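Local coordinates for protein Csc2 (Thermofilum pendens, PDB 4TXD) that probably binds RNA as the Cas7-family subunit of the type I-D CRISPR system and carries a zinc ion, at residues P90-Q95 against T239-R244; R279-G284 against K305-V310. One frame throughout, in Å; residues are numbered along the deposited sequence.

Interactions 1 and 2 lie on opposite faces of one antiparallel sheet and differ in chemistry. Interaction 1 joins strands 85-92 and 240-247, which are not neighbours in the sheet, through a largely apolar contact centred on one phenylalanine ring, deep in the fold. Interaction 2 ties strand 277-288 to the first turn of helix 307-321 through a tyrosine hydroxyl and a carboxylate; it is also largely buried, but an exposed arginine stands at its margin. The two meet where strand 240-247 turns its other side to the helix: Val240 CG2 lies 3.9 Å from Tyr307 CD1, and Ile242 packs on Val310. Oily packing thus continues from the sheet to the very tyrosine whose hydroxyl makes the polar bond.

Interaction 1 of 2, residues P90-Q95 against T239-R244; sequences PVIQPQ and TVFIGR
Phe241 carries the second segment's side of this contact, meeting Pro90 and Ile92 across the intervening strand 197-204. In 239-244, Val240 comes just before it and packs on helix 307-321, on the other face of the sheet. At Phe241 the side chain turns toward 90-95, with CG anti to its own carbonyl carbon (chi1 -62°), and the ring passes by Ala204 of the middle strand. One ring face receives Ile92: CD1 sits over the centre, 3.9 Å from the centroid, in a CH-pi contact only 13° off the ring normal. Ile92 CG1 lies 3.7 Å from Phe241 CE2, and the two side chains cross at about a right angle. Pro90 meets the same Phe241 CE2 with its O, obliquely at 3.7 Å, and its CB at 4.0 Å, while Val91 N stands near the ring plane at the edge. One residue later, Ile242 again faces the helix. A leucine in place of Phe241 would probably leave Ile92 CD1 without its aromatic face and open a gap beside Pro90. Every touching residue is buried and the segments share no hydrogen bond, so the link probably rests mainly on dispersion and the exclusion of water.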
ATOM      1  N   PRO A  90      -0.476  15.637  13.447  1.00 16.26           N
ATOM      2  CA  PRO A  90      -0.062  15.307  12.080  1.00 16.19           C
ATOM      3  C   PRO A  90      -0.798  14.087  11.552  1.00 18.90           C
ATOM      4  O   PRO A  90      -1.145  13.172  12.305  1.00 16.66           O
ATOM      5  CB  PRO A  90       1.442  15.002  12.210  1.00 16.43           C
ATOM      6  CG  PRO A  90       1.847  15.518  13.523  1.00 22.34           C
ATOM      7  CD  PRO A  90       0.641  15.635  14.404  1.00 15.18           C
ATOM      8  N   VAL A  91      -1.013  14.073  10.247  1.00 14.95           N
ATOM      9  CA  VAL A  91      -1.695  12.959   9.607  1.00 17.22           C
ATOM     10  C   VAL A  91      -1.028  12.654   8.272  1.00 18.58           C
ATOM     11  O   VAL A  91      -0.556  13.564   7.570  1.00 18.66           O
ATOM     12  CB  VAL A  91      -3.202  13.268   9.411  1.00 18.27           C
ATOM     13  CG1 VAL A  91      -3.379  14.511   8.565  1.00 16.53           C
ATOM     14  CG2 VAL A  91      -3.933  12.087   8.783  1.00 16.19           C
ATOM     15  N   ILE A  92      -0.941  11.372   7.947  1.00 18.26           N
ATOM     16  CA  ILE A  92      -0.460  10.946   6.645  1.00 16.07           C
ATOM     17  C   ILE A  92      -1.678  10.540   5.835  1.00 16.88           C
ATOM     18  O   ILE A  92      -2.300   9.518   6.110  1.00 18.23           O
ATOM     19  CB  ILE A  92       0.538   9.768   6.752  1.00 16.66           C
ATOM     20  CG1 ILE A  92       1.660  10.104   7.735  1.00 17.87           C
ATOM     21  CG2 ILE A  92       1.106   9.423   5.372  1.00 16.58           C
ATOM     22  CD1 ILE A  92       2.577   8.919   8.047  1.00 21.39           C
ATOM     23  N   GLN A  93      -2.037  11.342   4.839  1.00 15.95           N
ATOM     24  CA  GLN A  93      -3.248  11.104   4.057  0.61 18.39           C
ATOM     25  C   GLN A  93      -3.135   9.814   3.223  1.00 19.44           C
ATOM     26  O   GLN A  93      -2.026   9.394   2.857  1.00 18.67           O
ATOM     27  CB  GLN A  93      -3.544  12.312   3.147  0.61 19.80           C
ATOM     28  CG  GLN A  93      -4.096  13.553   3.887  0.61 21.37           C
ATOM     29  CD  GLN A  93      -5.037  14.402   3.010  0.61 29.72           C
ATOM     30  OE1 GLN A  93      -4.611  15.069   2.064  0.61 26.99           O
ATOM     31  NE2 GLN A  93      -6.323  14.372   3.335  0.61 21.80           N
ATOM     32  N   PRO A  94      -4.276   9.179   2.931  1.00 20.06           N
ATOM     33  CA  PRO A  94      -4.316   7.924   2.166  1.00 19.55           C
ATOM     34  C   PRO A  94      -3.502   7.949   0.865  1.00 23.56           C
ATOM     35  O   PRO A  94      -2.802   6.978   0.586  1.00 21.70           O
ATOM     36  CB  PRO A  94      -5.810   7.747   1.869  1.00 19.74           C
ATOM     37  CG  PRO A  94      -6.485   8.388   3.030  1.00 20.93           C
ATOM     38  CD  PRO A  94      -5.630   9.593   3.364  1.00 22.22           C
ATOM     39  N   GLN A  95      -3.564   9.020   0.081  0.51 22.09           N
ATOM     40  CA  GLN A  95      -2.827   8.997  -1.183  0.51 23.02           C
ATOM     41  C   GLN A  95      -1.304   9.082  -0.979  0.51 21.42           C
ATOM     42  O   GLN A  95      -0.541   8.663  -1.845  0.51 22.03           O
ATOM     43  CB  GLN A  95      -3.314  10.104  -2.118  0.51 23.64           C
ATOM     44  CG  GLN A  95      -4.715   9.848  -2.691  0.51 30.40           C
ATOM     45  CD  GLN A  95      -4.863   8.472  -3.348  0.51 30.97           C
ATOM     46  OE1 GLN A  95      -4.171   8.146  -4.314  0.51 32.05           O
ATOM     47  NE2 GLN A  95      -5.776   7.665  -2.821  0.51 26.99           N
ATOM     48  N   THR A 239       7.677  10.149  16.998  1.00 24.22           N
ATOM     49  CA  THR A 239       6.232  10.250  16.823  1.00 19.49           C
ATOM     50  C   THR A 239       5.704   8.968  16.209  1.00 19.03           C
ATOM     51  O   THR A 239       6.258   8.477  15.225  1.00 21.80           O
ATOM     52  CB  THR A 239       5.849  11.441  15.906  1.00 20.21           C
ATOM     53  OG1 THR A 239       6.295  12.670  16.498  1.00 24.67           O
ATOM     54  CG2 THR A 239       4.347  11.492  15.665  1.00 17.34           C
ATOM     55  N   VAL A 240       4.630   8.430  16.764  1.00 18.27           N
ATOM     56  CA  VAL A 240       4.038   7.244  16.152  1.00 22.55           C
ATOM     57  C   VAL A 240       2.671   7.564  15.523  1.00 22.21           C
ATOM     58  O   VAL A 240       1.876   8.319  16.085  1.00 20.30           O
ATOM     59  CB  VAL A 240       3.908   6.083  17.182  1.00 22.63           C
ATOM     60  CG1 VAL A 240       2.943   6.452  18.325  1.00 22.44           C
ATOM     61  CG2 VAL A 240       3.449   4.807  16.481  1.00 20.53           C
ATOM     62  N   PHE A 241       2.429   7.001  14.337  1.00 19.02           N
ATOM     63  CA  PHE A 241       1.151   7.101  13.633  1.00 18.26           C
ATOM     64  C   PHE A 241       0.443   5.757  13.618  1.00 17.70           C
ATOM     65  O   PHE A 241       1.069   4.732  13.349  1.00 22.63           O
ATOM     66  CB  PHE A 241       1.338   7.525  12.173  1.00 18.70           C
ATOM     67  CG  PHE A 241       1.973   8.883  11.984  1.00 22.73           C
ATOM     68  CD1 PHE A 241       3.333   9.076  12.224  1.00 18.06           C
ATOM     69  CD2 PHE A 241       1.214   9.940  11.483  1.00 18.56           C
ATOM     70  CE1 PHE A 241       3.917  10.311  12.019  1.00 18.34           C
ATOM     71  CE2 PHE A 241       1.774  11.176  11.261  1.00 14.80           C
ATOM     72  CZ  PHE A 241       3.140  11.372  11.530  1.00 19.47           C
ATOM     73  N   ILE A 242      -0.849   5.766  13.813  1.00 20.03           N
ATOM     74  CA  ILE A 242      -1.622   4.561  13.712  1.00 23.47           C
ATOM     75  C   ILE A 242      -2.294   4.464  12.353  1.00 21.33           C
ATOM     76  O   ILE A 242      -2.978   5.349  11.960  1.00 19.74           O
ATOM     77  CB  ILE A 242      -2.682   4.465  14.801  1.00 19.91           C
ATOM     78  CG1 ILE A 242      -2.031   4.470  16.166  1.00 18.36           C
ATOM     79  CG2 ILE A 242      -3.504   3.220  14.620  1.00 20.85           C
ATOM     80  CD1 ILE A 242      -2.988   4.587  17.290  1.00 21.67           C
ATOM     81  N   GLY A 243      -2.057   3.360  11.671  1.00 20.68           N
ATOM     82  CA  GLY A 243      -2.562   3.171  10.322  1.00 22.07           C
ATOM     83  C   GLY A 243      -3.468   1.964  10.195  1.00 24.54           C
ATOM     84  O   GLY A 243      -3.409   1.034  11.003  1.00 22.22           O
ATOM     85  N   ARG A 244      -4.331   1.996   9.186  1.00 20.65           N
ATOM     86  CA  ARG A 244      -5.199   0.865   8.873  1.00 19.72           C
ATOM     87  C   ARG A 244      -5.405   0.812   7.363  1.00 24.79           C
ATOM     88  O   ARG A 244      -5.545   1.855   6.708  1.00 21.82           O
ATOM     89  CB  ARG A 244      -6.550   0.980   9.588  1.00 18.78           C
ATOM     90  CG  ARG A 244      -7.473  -0.246   9.425  1.00 22.47           C
ATOM     91  CD  ARG A 244      -8.871   0.029   9.971  1.00 20.01           C
ATOM     92  NE  ARG A 244      -9.643   0.830   9.023  1.00 25.44           N
ATOM     93  CZ  ARG A 244     -10.610   0.357   8.244  1.00 25.33           C
ATOM     94  NH1 ARG A 244     -10.977  -0.924   8.320  1.00 23.48           N
ATOM     95  NH2 ARG A 244     -11.228   1.177   7.406  1.00 22.75           N
TER

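Interaction 2 of 2, residues R279-G284 against K305-V310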
ATOM      1  N   ARG A 279       9.986   3.579  10.506  1.00 23.94           N
ATOM      2  CA  ARG A 279       9.898   2.152  10.735  1.00 28.54           C
ATOM      3  C   ARG A 279       8.424   1.792  10.854  1.00 23.54           C
ATOM      4  O   ARG A 279       7.664   2.403  11.617  1.00 21.56           O
ATOM      5  CB  ARG A 279      10.671   1.723  11.988  1.00 31.07           C
ATOM      6  CG  ARG A 279      10.608   0.223  12.220  1.00 36.70           C
ATOM      7  CD  ARG A 279      11.484  -0.243  13.378  1.00 60.84           C
ATOM      8  NE  ARG A 279      11.345  -1.684  13.583  1.00 67.13           N
ATOM      9  CZ  ARG A 279      10.655  -2.242  14.576  1.00 71.34           C
ATOM     10  NH1 ARG A 279      10.056  -1.480  15.483  1.00 60.49           N
ATOM     11  NH2 ARG A 279      10.577  -3.564  14.671  1.00 65.58           N
ATOM     12  N   VAL A 280       8.012   0.811  10.065  1.00 26.05           N
ATOM     13  CA  VAL A 280       6.628   0.385  10.042  1.00 20.21           C
ATOM     14  C   VAL A 280       6.527  -0.983  10.658  1.00 26.12           C
ATOM     15  O   VAL A 280       7.357  -1.849  10.380  1.00 35.03           O
ATOM     16  CB  VAL A 280       6.062   0.344   8.593  1.00 27.65           C
ATOM     17  CG1 VAL A 280       4.623  -0.156   8.593  1.00 28.90           C
ATOM     18  CG2 VAL A 280       6.174   1.732   7.925  1.00 21.53           C
ATOM     19  N   GLU A 281       5.527  -1.190  11.500  1.00 26.67           N
ATOM     20  CA  GLU A 281       5.274  -2.510  12.071  0.62 33.96           C
ATOM     21  C   GLU A 281       3.834  -2.932  11.861  1.00 26.60           C
ATOM     22  O   GLU A 281       2.914  -2.196  12.217  1.00 26.71           O
ATOM     23  CB  GLU A 281       5.569  -2.527  13.567  0.62 32.89           C
ATOM     24  CG  GLU A 281       6.908  -1.979  13.961  0.62 31.92           C
ATOM     25  CD  GLU A 281       6.955  -1.713  15.446  0.62 42.56           C
ATOM     26  OE1 GLU A 281       6.703  -0.556  15.856  0.62 23.84           O
ATOM     27  OE2 GLU A 281       7.215  -2.673  16.201  0.62 34.86           O
ATOM     28  N   ILE A 282       3.635  -4.124  11.298  1.00 26.98           N
ATOM     29  CA  ILE A 282       2.289  -4.691  11.199  1.00 23.67           C
ATOM     30  C   ILE A 282       1.926  -5.272  12.565  1.00 29.07           C
ATOM     31  O   ILE A 282       2.703  -6.042  13.135  1.00 31.06           O
ATOM     32  CB  ILE A 282       2.190  -5.809  10.120  1.00 23.94           C
ATOM     33  CG1 ILE A 282       2.861  -5.374   8.811  1.00 31.01           C
ATOM     34  CG2 ILE A 282       0.738  -6.249   9.926  1.00 25.38           C
ATOM     35  CD1 ILE A 282       2.155  -4.230   8.103  1.00 31.94           C
ATOM     36  N   LEU A 283       0.768  -4.926  13.086  1.00 23.50           N
ATOM     37  CA  LEU A 283       0.334  -5.431  14.361  1.00 29.54           C
ATOM     38  C   LEU A 283      -0.703  -6.534  14.292  1.00 35.57           C
ATOM     39  O   LEU A 283      -0.775  -7.358  15.155  1.00 29.71           O
ATOM     40  CB  LEU A 283      -0.203  -4.324  15.234  1.00 26.37           C
ATOM     41  CG  LEU A 283       0.773  -3.220  15.582  1.00 26.45           C
ATOM     42  CD1 LEU A 283       0.138  -2.291  16.567  1.00 30.93           C
ATOM     43  CD2 LEU A 283       2.052  -3.772  16.130  1.00 30.39           C
ATOM     44  N   GLY A 284      -1.524  -6.523  13.272  1.00 27.53           N
ATOM     45  CA  GLY A 284      -2.607  -7.489  13.238  1.00 28.88           C
ATOM     46  C   GLY A 284      -3.472  -7.431  12.003  1.00 40.13           C
ATOM     47  O   GLY A 284      -3.550  -6.396  11.330  1.00 27.59           O
ATOM     48  N   LYS A 305      -0.677   9.735  23.955  1.00 20.92           N
ATOM     49  CA  LYS A 305       0.221   8.686  24.370  1.00 19.02           C
ATOM     50  C   LYS A 305       1.388   8.434  23.438  1.00 28.20           C
ATOM     51  O   LYS A 305       1.280   8.622  22.277  1.00 23.51           O
ATOM     52  CB  LYS A 305      -0.527   7.388  24.590  1.00 23.88           C
ATOM     53  CG  LYS A 305      -1.724   7.471  25.496  1.00 28.90           C
ATOM     54  CD  LYS A 305      -1.447   8.290  26.721  1.00 29.59           C
ATOM     55  CE  LYS A 305      -2.655   8.359  27.633  1.00 29.98           C
ATOM     56  NZ  LYS A 305      -2.420   9.168  28.841  1.00 28.07           N
ATOM     57  N   GLY A 306       2.495   7.991  24.004  1.00 25.13           N
ATOM     58  CA  GLY A 306       3.704   7.732  23.262  1.00 27.84           C
ATOM     59  C   GLY A 306       3.853   6.322  22.733  1.00 24.37           C
ATOM     60  O   GLY A 306       3.045   5.504  22.994  1.00 27.56           O
ATOM     61  N   TYR A 307       4.910   6.083  21.980  1.00 26.69           N
ATOM     62  CA  TYR A 307       5.087   4.853  21.236  1.00 28.28           C
ATOM     63  C   TYR A 307       4.824   3.553  21.999  1.00 30.59           C
ATOM     64  O   TYR A 307       4.047   2.759  21.590  1.00 25.40           O
ATOM     65  CB  TYR A 307       6.447   4.806  20.545  1.00 27.77           C
ATOM     66  CG  TYR A 307       6.765   3.486  19.899  1.00 30.94           C
ATOM     67  CD1 TYR A 307       6.191   3.120  18.704  1.00 28.70           C
ATOM     68  CD2 TYR A 307       7.639   2.606  20.486  1.00 35.89           C
ATOM     69  CE1 TYR A 307       6.475   1.912  18.116  1.00 33.13           C
ATOM     70  CE2 TYR A 307       7.938   1.410  19.909  1.00 39.64           C
ATOM     71  CZ  TYR A 307       7.347   1.052  18.729  1.00 39.99           C
ATOM     72  OH  TYR A 307       7.638  -0.124  18.152  1.00 33.30           O
ATOM     73  N   GLU A 308       5.511   3.354  23.106  1.00 33.79           N
ATOM     74  CA  GLU A 308       5.391   2.111  23.839  1.00 28.25           C
ATOM     75  C   GLU A 308       4.020   1.926  24.425  1.00 24.35           C
ATOM     76  O   GLU A 308       3.505   0.859  24.392  1.00 32.49           O
ATOM     77  CB  GLU A 308       6.475   1.978  24.894  1.00 34.66           C
ATOM     78  CG  GLU A 308       7.874   1.999  24.340  1.00 40.49           C
ATOM     79  CD  GLU A 308       8.266   0.710  23.653  1.00 44.14           C
ATOM     80  OE1 GLU A 308       7.551  -0.271  23.800  1.00 42.83           O
ATOM     81  OE2 GLU A 308       9.281   0.697  22.967  1.00 40.79           O
ATOM     82  N   GLU A 309       3.427   2.976  24.945  1.00 25.48           N
ATOM     83  CA  GLU A 309       2.105   2.878  25.506  1.00 23.66           C
ATOM     84  C   GLU A 309       1.075   2.585  24.418  1.00 31.26           C
ATOM     85  O   GLU A 309       0.193   1.792  24.577  1.00 28.81           O
ATOM     86  CB  GLU A 309       1.744   4.122  26.278  1.00 24.97           C
ATOM     87  CG  GLU A 309       0.435   4.013  26.989  1.00 30.61           C
ATOM     88  CD  GLU A 309       0.183   5.132  27.976  1.00 33.54           C
ATOM     89  OE1 GLU A 309       1.052   5.948  28.191  1.00 39.12           O
ATOM     90  OE2 GLU A 309      -0.902   5.196  28.503  1.00 45.14           O
ATOM     91  N   VAL A 310       1.215   3.262  23.303  1.00 31.09           N
ATOM     92  CA  VAL A 310       0.324   3.048  22.189  1.00 25.42           C
ATOM     93  C   VAL A 310       0.378   1.603  21.722  1.00 24.25           C
ATOM     94  O   VAL A 310      -0.613   1.006  21.530  1.00 25.48           O
ATOM     95  CB  VAL A 310       0.648   4.004  21.035  1.00 26.19           C
ATOM     96  CG1 VAL A 310      -0.079   3.618  19.770  1.00 20.64           C
ATOM     97  CG2 VAL A 310       0.289   5.406  21.415  1.00 24.33           C
TER
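The packing of a helix on the antiparallel sheet of this RRM-like, Cas7-family fold supplies the setting: Tyr307, in the first turn of helix 307-321, reaches Glu281 of strand 277-288. Gly306 occupies the N-cap position, and its O accepts the bond from Val310 N that starts the helix. With CG anti to the backbone N (chi1 173°), the ring and hydroxyl of Tyr307 are carried across to the strand, while the carboxylate comes from the opposite direction. Glu281 was modelled in two conformers, and its bonds to Tyr307 and Arg279 are those of one copy. In it, Tyr307 OH donates to Glu281 OE1 on the syn side, 21° out of the carboxylate plane; the 2.5 Å length should be read with caution. Arg60, on the neighbouring strand 52-61, forms a cation-pi contact with the tyrosine ring. Lys311, through a long, weak ion pair to Glu281 OE2, would probably join Arg279 in favouring the charged carboxylate. Glu281 CG lies over one face of the Arg279 guanidinium, offset toward its rim, and Arg279 NH1 forms a 3.2 Å salt bridge to Glu281 OE2. At the guanidinium edge, its plane 70° from the phenol ring, Tyr307 OH stands 3.8 Å from Arg279 NH1, a contact and not a bond.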